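Side-chain contacts in Poly(A) RNA polymerase protein 2 (Saccharomyces cerevisiae, PDB 3NYB), which probably adds poly(A) tails to RNA as the nucleotidyltransferase subunit of the TRAMP RNA surveillance complex, where it pairs with the zinc-knuckle protein Air2p: residues D19-T22 against F23-D27; P201-T205 against N206-P210; P158-R161 against E162-I166; I32-R36 against E37-I41. The protein carries 1 engineered substitution. One frame throughout, in Å; residues are numbered along the deposited sequence.

How the contacts relate
From the N terminus, contact 1 (19-27) lies within helix 17-31, and contact 4 (32-41) begins just after that helix ends, carrying the chain through a loop into helix 36-54. Contact 3 (158-166) starts helix 160-173, and contact 2 (201-210) closes the short helix 201-204. Each is a single unbroken stretch, so the four run in series and none nests in or crosses another. Contact 3 touches the other three: Ile-166 packs on Ile-25, Arg-161 NH2 probably bonds to Ser-33 OG, and Pro-158 O meets Pro-210 CB. Helix 160-173 and its leading residues thereby tie together helix 17-31, the loop before helix 36-54 and the loop before helix 214-228.

Contact 1 of 4, residues D19-T22 against F23-D27; sequences DWLT and FEIKD
Thr-22 holds CG2 trans to its own N, with OG1 next to that N (chi1 -72°), and Lys-26 sets CG beside its N (chi1 -75°); the two side chains, one helical turn apart, lie side by side and point the same way. The bend at chi3 brings Lys-26 CE to 4.0 Å from Thr-22 CG2, and the one at chi4 turns NZ away to Lys-211 O. Thr-22 OG1 is held by Ser-18 O and Gly-215 N. On another side of the helix the extended Glu-24 comes up to the Trp-20 indole, with OE1 3.8 Å from CZ3 and the ring and carboxylate planes 52° apart. That carboxylate is gripped from outside, OE1 by the backbone N of Ile-316 and Leu-317 and OE2 by Ser-315 OG and Trp-5 NE1. The Phe-23 ring lays one face over Asp-19 O, its CG 3.3 Å from that oxygen, which also receives a nearly straight bond from Phe-23 N (2.8 Å). Leu-21 CG and Ile-25 CD1 touch at 4.3 Å, an apolar step along the helix. The contact is thus one buried part of helix 17-31: Ile-25 packs on Leu-214 and Leu-218 of helix 214-228, Leu-21 meets the loop at Ile-316, and Asp-19 touches Ile-29 of the Protein AIR2 chain.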
loop_
_atom_site.group_PDB
_atom_site.type_symbol
_atom_site.label_atom_id
_atom_site.label_comp_id
_atom_site.label_asym_id
_atom_site.label_seq_id
_atom_site.Cartn_x
_atom_site.Cartn_y
_atom_site.Cartn_z
ATOM N N ASP A 19 -18.713 -9.710 -1.572
ATOM C CA ASP A 19 -18.689 -10.077 -0.155
ATOM C C ASP A 19 -17.729 -11.242 0.054
ATOM O O ASP A 19 -16.877 -11.200 0.933
ATOM C CB ASP A 19 -20.087 -10.457 0.326
ATOM C CG ASP A 19 -21.040 -9.275 0.346
ATOM O OD1 ASP A 19 -20.672 -8.197 -0.179
ATOM O OD2 ASP A 19 -22.160 -9.431 0.886
ATOM N N TRP A 20 -17.918 -12.293 -0.738
ATOM C CA TRP A 20 -16.885 -13.271 -1.040
ATOM C C TRP A 20 -15.538 -12.573 -0.883
ATOM O O TRP A 20 -14.714 -12.931 -0.027
ATOM C CB TRP A 20 -17.043 -13.674 -2.508
ATOM C CG TRP A 20 -16.716 -15.094 -2.919
ATOM C CD1 TRP A 20 -17.414 -15.868 -3.818
ATOM C CD2 TRP A 20 -15.599 -15.888 -2.491
ATOM N NE1 TRP A 20 -16.810 -17.093 -3.959
ATOM C CE2 TRP A 20 -15.714 -17.128 -3.170
ATOM C CE3 TRP A 20 -14.551 -15.671 -1.613
ATOM C CZ2 TRP A 20 -14.777 -18.147 -2.964
ATOM C CZ3 TRP A 20 -13.631 -16.696 -1.419
ATOM C CH2 TRP A 20 -13.755 -17.916 -2.090
ATOM N N LEU A 21 -15.314 -11.561 -1.715
ATOM C CA LEU A 21 -14.018 -10.892 -1.748
ATOM C C LEU A 21 -13.643 -10.268 -0.405
ATOM O O LEU A 21 -12.546 -10.482 0.108
ATOM C CB LEU A 21 -13.980 -9.827 -2.842
ATOM C CG LEU A 21 -12.582 -9.225 -2.997
ATOM C CD1 LEU A 21 -11.572 -10.327 -3.240
ATOM C CD2 LEU A 21 -12.543 -8.215 -4.115
ATOM N N THR A 22 -14.557 -9.477 0.143
ATOM C CA THR A 22 -14.345 -8.830 1.419
ATOM C C THR A 22 -13.910 -9.832 2.488
ATOM O O THR A 22 -12.931 -9.615 3.196
ATOM C CB THR A 22 -15.623 -8.123 1.850
ATOM O OG1 THR A 22 -15.815 -6.971 1.018
ATOM C CG2 THR A 22 -15.546 -7.703 3.313
ATOM N N PHE A 23 -14.635 -10.939 2.581
ATOM C CA PHE A 23 -14.319 -11.995 3.527
ATOM C C PHE A 23 -12.950 -12.625 3.272
ATOM O O PHE A 23 -12.222 -12.943 4.216
ATOM C CB PHE A 23 -15.402 -13.075 3.503
ATOM C CG PHE A 23 -16.748 -12.589 3.941
ATOM C CD1 PHE A 23 -16.862 -11.533 4.830
ATOM C CD2 PHE A 23 -17.901 -13.204 3.485
ATOM C CE1 PHE A 23 -18.109 -11.083 5.245
ATOM C CE2 PHE A 23 -19.150 -12.766 3.898
ATOM C CZ PHE A 23 -19.254 -11.702 4.778
ATOM N N GLU A 24 -12.595 -12.810 2.005
ATOM C CA GLU A 24 -11.300 -13.399 1.697
ATOM C C GLU A 24 -10.174 -12.441 2.059
ATOM O O GLU A 24 -9.117 -12.871 2.508
ATOM C CB GLU A 24 -11.180 -13.837 0.230
ATOM C CG GLU A 24 -10.037 -14.829 0.043
ATOM C CD GLU A 24 -9.687 -15.119 -1.402
ATOM O OE1 GLU A 24 -10.491 -14.797 -2.303
ATOM O OE2 GLU A 24 -8.592 -15.682 -1.627
ATOM N N ILE A 25 -10.399 -11.144 1.875
ATOM C CA ILE A 25 -9.395 -10.167 2.287
ATOM C C ILE A 25 -9.090 -10.322 3.781
ATOM O O ILE A 25 -7.927 -10.423 4.158
ATOM C CB ILE A 25 -9.798 -8.716 1.940
ATOM C CG1 ILE A 25 -10.011 -8.574 0.428
ATOM C CG2 ILE A 25 -8.728 -7.728 2.393
ATOM C CD1 ILE A 25 -10.256 -7.156 -0.024
ATOM N N LYS A 26 -10.136 -10.363 4.609
ATOM C CA LYS A 26 -9.995 -10.549 6.048
ATOM C C LYS A 26 -9.314 -11.872 6.403
ATOM O O LYS A 26 -8.616 -11.980 7.417
ATOM C CB LYS A 26 -11.356 -10.484 6.741
ATOM C CG LYS A 26 -11.933 -9.084 6.879
ATOM C CD LYS A 26 -13.257 -9.119 7.623
ATOM C CE LYS A 26 -14.259 -8.097 7.057
ATOM N NZ LYS A 26 -14.402 -6.863 7.875
ATOM N N ASP A 27 -9.515 -12.888 5.576
ATOM C CA ASP A 27 -8.909 -14.183 5.861
ATOM C C ASP A 27 -7.403 -14.117 5.668
ATOM O O ASP A 27 -6.630 -14.517 6.547
ATOM C CB ASP A 27 -9.533 -15.267 4.996
ATOM C CG ASP A 27 -10.975 -15.545 5.382
ATOM O OD1 ASP A 27 -11.347 -15.196 6.529
ATOM O OD2 ASP A 27 -11.727 -16.108 4.550
#

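Contact 2 of 4, residues P201-T205 against N206-P210; sequences PRIIT and NEIDP
The guanidinium of Arg-202 receives Glu-207 OE2 at its edge, near its plane, and the two flat groups stand almost perpendicular, their planes 89° apart. The salt bridge runs from Arg-202 NH1 to Glu-207 OE2 over 3.2 Å; the oxygen sits 26° out of the guanidinium plane, and the N-H...O angle of 143° leaves the bond bent. An extended glutamate chain reaches the arginine, whose own chain turns at chi2 so that its CD also lies beside OE2. Closer to the backbone, aliphatic parts meet. Arg-202 CB packs against Ile-208 CB at 3.9 Å, and Ile-203 CG1 meets Ile-208 CG2 at 3.4 Å. Farther along, Ile-203 CD1 reaches Pro-210 CG, and both residues rest on Leu-217 of helix 214-228. Arg-202 O accepts from Ile-208 N at 3.0 Å and, weakly, from Glu-207 N, while Asn-206 N bonds to Ile-203 O. The chain of Protein AIR2 adjoins this turn: its Tyr-28 packs on Arg-202 and Ile-208, and the backbone of Glu-207 hydrogen-bonds to that chain. With Asn-206 at positive phi and two bonds returning to the last turn, the arrangement is a Schellman motif, here ending the short, weakly bonded helix 201-204 and turning the chain into the loop before helix 214-228.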
loop_
_atom_site.group_PDB
_atom_site.type_symbol
_atom_site.label_atom_id
_atom_site.label_comp_id
_atom_site.label_asym_id
_atom_site.label_seq_id
_atom_site.Cartn_x
_atom_site.Cartn_y
_atom_site.Cartn_z
ATOM N N PRO A 201 -16.832 8.836 -2.783
ATOM C CA PRO A 201 -18.214 9.338 -2.741
ATOM C C PRO A 201 -19.065 8.712 -1.629
ATOM O O PRO A 201 -19.785 9.421 -0.926
ATOM C CB PRO A 201 -18.759 8.946 -4.112
ATOM C CG PRO A 201 -17.562 8.988 -5.001
ATOM C CD PRO A 201 -16.381 8.579 -4.162
ATOM N N ARG A 202 -18.977 7.396 -1.467
ATOM C CA ARG A 202 -19.806 6.697 -0.500
ATOM C C ARG A 202 -19.213 6.786 0.890
ATOM O O ARG A 202 -19.854 6.406 1.872
ATOM C CB ARG A 202 -19.950 5.233 -0.887
ATOM C CG ARG A 202 -20.496 5.016 -2.280
ATOM C CD ARG A 202 -21.958 5.399 -2.348
ATOM N NE ARG A 202 -22.600 4.869 -3.545
ATOM C CZ ARG A 202 -23.886 4.554 -3.616
ATOM N NH1 ARG A 202 -24.663 4.706 -2.552
ATOM N NH2 ARG A 202 -24.392 4.078 -4.743
ATOM N N ILE A 203 -17.985 7.285 0.969
ATOM C CA ILE A 203 -17.261 7.337 2.233
ATOM C C ILE A 203 -17.285 8.714 2.887
ATOM O O ILE A 203 -17.492 8.824 4.093
ATOM C CB ILE A 203 -15.807 6.869 2.073
ATOM C CG1 ILE A 203 -15.768 5.354 1.866
ATOM C CG2 ILE A 203 -14.981 7.272 3.288
ATOM C CD1 ILE A 203 -14.415 4.830 1.456
ATOM N N ILE A 204 -17.069 9.764 2.104
ATOM C CA ILE A 204 -17.155 11.111 2.658
ATOM C C ILE A 204 -18.604 11.404 3.046
ATOM O O ILE A 204 -18.864 12.211 3.939
ATOM C CB ILE A 204 -16.647 12.194 1.683
ATOM C CG1 ILE A 204 -16.080 11.561 0.414
ATOM C CG2 ILE A 204 -15.642 13.117 2.371
ATOM C CD1 ILE A 204 -17.067 11.551 -0.722
ATOM N N THR A 205 -19.545 10.735 2.383
ATOM C CA THR A 205 -20.959 10.897 2.707
ATOM C C THR A 205 -21.377 9.999 3.868
ATOM O O THR A 205 -22.544 9.979 4.255
ATOM C CB THR A 205 -21.862 10.597 1.498
ATOM O OG1 THR A 205 -21.618 9.261 1.043
ATOM C CG2 THR A 205 -21.576 11.573 0.365
ATOM N N ASN A 206 -20.410 9.268 4.416
ATOM C CA ASN A 206 -20.643 8.337 5.523
ATOM C C ASN A 206 -21.729 7.313 5.227
ATOM O O ASN A 206 -22.398 6.819 6.136
ATOM C CB ASN A 206 -20.964 9.090 6.815
ATOM C CG ASN A 206 -19.737 9.730 7.440
ATOM O OD1 ASN A 206 -18.872 9.043 7.984
ATOM N ND2 ASN A 206 -19.664 11.056 7.375
ATOM N N GLU A 207 -21.897 6.995 3.949
ATOM C CA GLU A 207 -22.933 6.068 3.525
ATOM C C GLU A 207 -22.500 4.620 3.686
ATOM O O GLU A 207 -23.324 3.735 3.904
ATOM C CB GLU A 207 -23.295 6.334 2.070
ATOM C CG GLU A 207 -23.889 7.701 1.832
ATOM C CD GLU A 207 -24.116 7.974 0.367
ATOM O OE1 GLU A 207 -24.396 9.139 0.014
ATOM O OE2 GLU A 207 -24.007 7.021 -0.432
ATOM N N ILE A 208 -21.194 4.398 3.584
ATOM C CA ILE A 208 -20.620 3.062 3.529
ATOM C C ILE A 208 -19.683 2.856 4.709
ATOM O O ILE A 208 -19.096 3.810 5.226
ATOM C CB ILE A 208 -19.814 2.899 2.225
ATOM C CG1 ILE A 208 -19.868 1.478 1.697
ATOM C CG2 ILE A 208 -18.366 3.297 2.416
ATOM C CD1 ILE A 208 -18.876 1.282 0.578
ATOM N N ASP A 209 -19.559 1.611 5.145
ATOM C CA ASP A 209 -18.554 1.236 6.138
ATOM C C ASP A 209 -17.450 0.402 5.469
ATOM O O ASP A 209 -17.680 -0.735 5.046
ATOM C CB ASP A 209 -19.203 0.461 7.274
ATOM C CG ASP A 209 -20.662 0.106 6.982
ATOM O OD1 ASP A 209 -21.030 -0.111 5.799
ATOM O OD2 ASP A 209 -21.448 0.038 7.950
ATOM N N PRO A 210 -16.246 0.978 5.343
ATOM C CA PRO A 210 -15.205 0.306 4.561
ATOM C C PRO A 210 -14.993 -1.149 4.985
ATOM O O PRO A 210 -14.926 -2.015 4.115
ATOM C CB PRO A 210 -13.960 1.143 4.848
ATOM C CG PRO A 210 -14.499 2.505 5.146
ATOM C CD PRO A 210 -15.781 2.257 5.901
#

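Contact 3 of 4, residues P158-R161 against E162-I166; sequences PGLR and ELVLI
The N-terminal turn of helix 160-173 begins at Gly-159, its N-cap residue, whose positive phi (108°) turns the chain into the helix. Leu-163 N donates to Gly-159 O at 3.1 Å, and the next bonds, Val-164 N to Leu-160 O and Leu-165 N to Arg-161 O, continue the helical ladder. Arg-161 runs out extended from CG to NE, with CG trans to its backbone N (chi1 174°). This lays the Arg-161 guanidinium over the Leu-165 side chain one turn later: Leu-165 CD1 stands 3.7 Å above one face, offset toward the rim, and 3.9 Å from Arg-161 CZ. The polar end of Arg-161 is fixed from outside, NE donating to Asp-71 O and NH2 to Ser-33 OG, so a methyl lies over the face while NE and NH2 of the same group are hydrogen-bonded. Glu-162 bends back at chi2; its OE1 lies 4.3 Å from Arg-161 NH1, beyond a salt bridge, where an electrostatic attraction may still act. On another flank of the helix Leu-160 CD1 and Val-164 CG2 meet at 3.8 Å, their side chains slanting across one another. Helix 186-198 lies against that flank, with Val-193 touching Leu-160, Val-164 and Leu-163; Leu-163 also packs on Leu-217 and Leu-218 of helix 214-228, and Arg-161 and Leu-165 share Val-29 of helix 17-31.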
loop_
_atom_site.group_PDB
_atom_site.type_symbol
_atom_site.label_atom_id
_atom_site.label_comp_id
_atom_site.label_asym_id
_atom_site.label_seq_id
_atom_site.Cartn_x
_atom_site.Cartn_y
_atom_site.Cartn_z
ATOM N N PRO A 158 -10.934 3.411 9.114
ATOM C CA PRO A 158 -11.199 1.969 9.060
ATOM C C PRO A 158 -10.937 1.394 7.666
ATOM O O PRO A 158 -11.444 1.910 6.671
ATOM C CB PRO A 158 -12.685 1.875 9.421
ATOM C CG PRO A 158 -12.975 3.145 10.178
ATOM C CD PRO A 158 -12.120 4.183 9.518
ATOM N N GLY A 159 -10.135 0.339 7.599
ATOM C CA GLY A 159 -9.869 -0.324 6.340
ATOM C C GLY A 159 -8.472 -0.060 5.828
ATOM O O GLY A 159 -7.967 -0.777 4.956
ATOM N N LEU A 160 -7.838 0.970 6.376
ATOM C CA LEU A 160 -6.516 1.368 5.908
ATOM C C LEU A 160 -5.490 0.218 5.951
ATOM O O LEU A 160 -4.873 -0.105 4.936
ATOM C CB LEU A 160 -6.016 2.573 6.696
ATOM C CG LEU A 160 -4.734 3.175 6.133
ATOM C CD1 LEU A 160 -4.849 3.404 4.621
ATOM C CD2 LEU A 160 -4.371 4.453 6.863
ATOM N N ARG A 161 -5.318 -0.397 7.118
ATOM C CA ARG A 161 -4.392 -1.510 7.257
ATOM C C ARG A 161 -4.655 -2.644 6.250
ATOM O O ARG A 161 -3.733 -3.115 5.581
ATOM C CB ARG A 161 -4.410 -2.049 8.694
ATOM C CG ARG A 161 -3.566 -3.307 8.889
ATOM C CD ARG A 161 -3.315 -3.663 10.349
ATOM N NE ARG A 161 -2.613 -4.943 10.464
ATOM C CZ ARG A 161 -3.204 -6.128 10.600
ATOM N NH1 ARG A 161 -4.520 -6.232 10.657
ATOM N NH2 ARG A 161 -2.469 -7.223 10.687
ATOM N N GLU A 162 -5.907 -3.080 6.141
ATOM C CA GLU A 162 -6.252 -4.220 5.290
ATOM C C GLU A 162 -5.925 -3.963 3.834
ATOM O O GLU A 162 -5.324 -4.802 3.171
ATOM C CB GLU A 162 -7.741 -4.552 5.395
ATOM C CG GLU A 162 -8.174 -5.162 6.712
ATOM C CD GLU A 162 -8.133 -4.178 7.863
ATOM O OE1 GLU A 162 -8.219 -4.646 9.018
ATOM O OE2 GLU A 162 -8.003 -2.949 7.623
ATOM N N LEU A 163 -6.335 -2.806 3.324
ATOM C CA LEU A 163 -6.072 -2.502 1.931
ATOM C C LEU A 163 -4.579 -2.319 1.688
ATOM O O LEU A 163 -4.057 -2.743 0.661
ATOM C CB LEU A 163 -6.878 -1.292 1.456
ATOM C CG LEU A 163 -8.374 -1.590 1.361
ATOM C CD1 LEU A 163 -9.090 -0.529 0.550
ATOM C CD2 LEU A 163 -8.584 -2.954 0.741
ATOM N N VAL A 164 -3.883 -1.712 2.641
ATOM C CA VAL A 164 -2.441 -1.543 2.508
ATOM C C VAL A 164 -1.730 -2.892 2.418
ATOM O O VAL A 164 -0.858 -3.092 1.563
ATOM C CB VAL A 164 -1.856 -0.701 3.646
ATOM C CG1 VAL A 164 -0.350 -0.749 3.611
ATOM C CG2 VAL A 164 -2.336 0.741 3.522
ATOM N N LEU A 165 -2.114 -3.832 3.278
ATOM C CA LEU A 165 -1.498 -5.151 3.227
ATOM C C LEU A 165 -1.708 -5.811 1.861
ATOM O O LEU A 165 -0.771 -6.330 1.271
ATOM C CB LEU A 165 -2.000 -6.035 4.362
ATOM C CG LEU A 165 -1.462 -5.617 5.731
ATOM C CD1 LEU A 165 -2.103 -6.444 6.849
ATOM C CD2 LEU A 165 0.057 -5.721 5.758
ATOM N N ILE A 166 -2.929 -5.763 1.347
ATOM C CA ILE A 166 -3.212 -6.341 0.037
ATOM C C ILE A 166 -2.386 -5.696 -1.069
ATOM O O ILE A 166 -1.706 -6.380 -1.835
ATOM C CB ILE A 166 -4.688 -6.210 -0.319
ATOM C CG1 ILE A 166 -5.546 -6.823 0.782
ATOM C CG2 ILE A 166 -4.967 -6.903 -1.628
ATOM C CD1 ILE A 166 -5.343 -8.300 0.948
#

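Contact 4 of 4, residues I32-R36 against E37-I41; sequences ISPSR and EEIEI
Ser-35 and Glu-38 exchange hydrogen bonds in both directions. Ser-35 OG accepts from Glu-38 N at 3.1 Å, placed there by a chi1 of 61° that sets the hydroxyl between the backbone N and the carbonyl carbon. In return Glu-38 OE1, through its anti lone pair, accepts from Ser-35 N at 2.9 Å; a weak bond from Ser-35 OG reaches the same oxygen. Backbone bonds follow from Ile-39 N to Ser-35 O and from Glu-40 N to Arg-36 O. The charged pair is Arg-36 with Glu-40, one turn apart and running side by side: NH1 meets OE2 at 3.0 Å, with the oxygen in the guanidinium plane at its edge and the donor on the syn side of the carboxylate, 32° out of that plane. The apolar pair is Pro-34 and Ile-39, whose CB and CD1 approach to 3.8 Å and whose side chains lie crosswise. Pro-34 also rests on Tyr-73. The reciprocal bonds form a capping box at the start of helix 36-54, and the negative charge of Glu-38 beside this N-terminal end would probably be favoured by the helix dipole.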
loop_
_atom_site.group_PDB
_atom_site.type_symbol
_atom_site.label_atom_id
_atom_site.label_comp_id
_atom_site.label_asym_id
_atom_site.label_seq_id
_atom_site.Cartn_x
_atom_site.Cartn_y
_atom_site.Cartn_z
ATOM N N ILE A 32 -1.819 -13.604 7.594
ATOM C CA ILE A 32 -0.508 -12.956 7.553
ATOM C C ILE A 32 -0.251 -12.210 8.869
ATOM O O ILE A 32 0.753 -11.534 9.035
ATOM C CB ILE A 32 -0.400 -11.976 6.370
ATOM C CG1 ILE A 32 -1.289 -10.752 6.607
ATOM C CG2 ILE A 32 -0.769 -12.669 5.068
ATOM C CD1 ILE A 32 -1.064 -9.633 5.615
ATOM N N SER A 33 -1.169 -12.353 9.815
ATOM C CA SER A 33 -1.068 -11.631 11.078
ATOM C C SER A 33 -0.446 -12.563 12.147
ATOM O O SER A 33 -0.644 -13.776 12.107
ATOM C CB SER A 33 -2.438 -11.096 11.500
ATOM O OG SER A 33 -2.930 -10.156 10.560
ATOM N N PRO A 34 0.343 -12.004 13.081
ATOM C CA PRO A 34 1.226 -12.839 13.917
ATOM C C PRO A 34 0.514 -13.601 15.018
ATOM O O PRO A 34 -0.597 -13.253 15.413
ATOM C CB PRO A 34 2.171 -11.813 14.548
ATOM C CG PRO A 34 1.345 -10.580 14.627
ATOM C CD PRO A 34 0.594 -10.570 13.310
ATOM N N SER A 35 1.170 -14.642 15.514
ATOM C CA SER A 35 0.673 -15.390 16.658
ATOM C C SER A 35 1.466 -14.976 17.888
ATOM O O SER A 35 2.583 -14.437 17.767
ATOM C CB SER A 35 0.887 -16.880 16.428
ATOM O OG SER A 35 2.278 -17.146 16.290
ATOM N N ARG A 36 0.903 -15.244 19.063
ATOM C CA ARG A 36 1.626 -15.045 20.325
ATOM C C ARG A 36 3.033 -15.638 20.306
ATOM O O ARG A 36 3.992 -14.970 20.687
ATOM C CB ARG A 36 0.857 -15.651 21.490
ATOM C CG ARG A 36 1.413 -15.268 22.832
ATOM C CD ARG A 36 0.402 -15.533 23.939
ATOM N NE ARG A 36 -0.260 -16.828 23.795
ATOM C CZ ARG A 36 0.349 -18.006 23.919
ATOM N NH1 ARG A 36 1.652 -18.073 24.178
ATOM N NH2 ARG A 36 -0.348 -19.125 23.769
ATOM N N GLU A 37 3.170 -16.891 19.872
ATOM C CA GLU A 37 4.499 -17.495 19.803
ATOM C C GLU A 37 5.391 -16.665 18.885
ATOM O O GLU A 37 6.525 -16.345 19.214
ATOM C CB GLU A 37 4.443 -18.936 19.300
ATOM C CG GLU A 37 3.711 -19.907 20.210
ATOM C CD GLU A 37 2.221 -19.990 19.909
ATOM O OE1 GLU A 37 1.633 -18.976 19.465
ATOM O OE2 GLU A 37 1.639 -21.076 20.117
ATOM N N GLU A 38 4.854 -16.299 17.732
ATOM C CA GLU A 38 5.607 -15.543 16.755
ATOM C C GLU A 38 6.124 -14.280 17.411
ATOM O O GLU A 38 7.245 -13.847 17.163
ATOM C CB GLU A 38 4.693 -15.184 15.599
ATOM C CG GLU A 38 5.313 -15.331 14.242
ATOM C CD GLU A 38 4.263 -15.602 13.185
ATOM O OE1 GLU A 38 3.076 -15.302 13.449
ATOM O OE2 GLU A 38 4.619 -16.125 12.103
ATOM N N ILE A 39 5.294 -13.691 18.260
ATOM C CA ILE A 39 5.653 -12.445 18.905
ATOM C C ILE A 39 6.752 -12.710 19.924
ATOM O O ILE A 39 7.721 -11.949 20.018
ATOM C CB ILE A 39 4.458 -11.818 19.632
ATOM C CG1 ILE A 39 3.347 -11.430 18.648
ATOM C CG2 ILE A 39 4.920 -10.636 20.448
ATOM C CD1 ILE A 39 3.755 -10.400 17.644
ATOM N N GLU A 40 6.594 -13.788 20.690
ATOM C CA GLU A 40 7.555 -14.117 21.738
ATOM C C GLU A 40 8.943 -14.199 21.139
ATOM O O GLU A 40 9.874 -13.535 21.606
ATOM C CB GLU A 40 7.173 -15.422 22.448
ATOM C CG GLU A 40 5.974 -15.285 23.411
ATOM C CD GLU A 40 5.329 -16.626 23.795
ATOM O OE1 GLU A 40 5.879 -17.693 23.431
ATOM O OE2 GLU A 40 4.264 -16.609 24.462
ATOM N N ILE A 41 9.067 -14.992 20.078
ATOM C CA ILE A 41 10.336 -15.168 19.396
ATOM C C ILE A 41 10.895 -13.838 18.898
ATOM O O ILE A 41 12.072 -13.539 19.079
ATOM C CB ILE A 41 10.190 -16.120 18.202
ATOM C CG1 ILE A 41 9.785 -17.509 18.693
ATOM C CG2 ILE A 41 11.497 -16.194 17.453
ATOM C CD1 ILE A 41 9.292 -18.423 17.598
#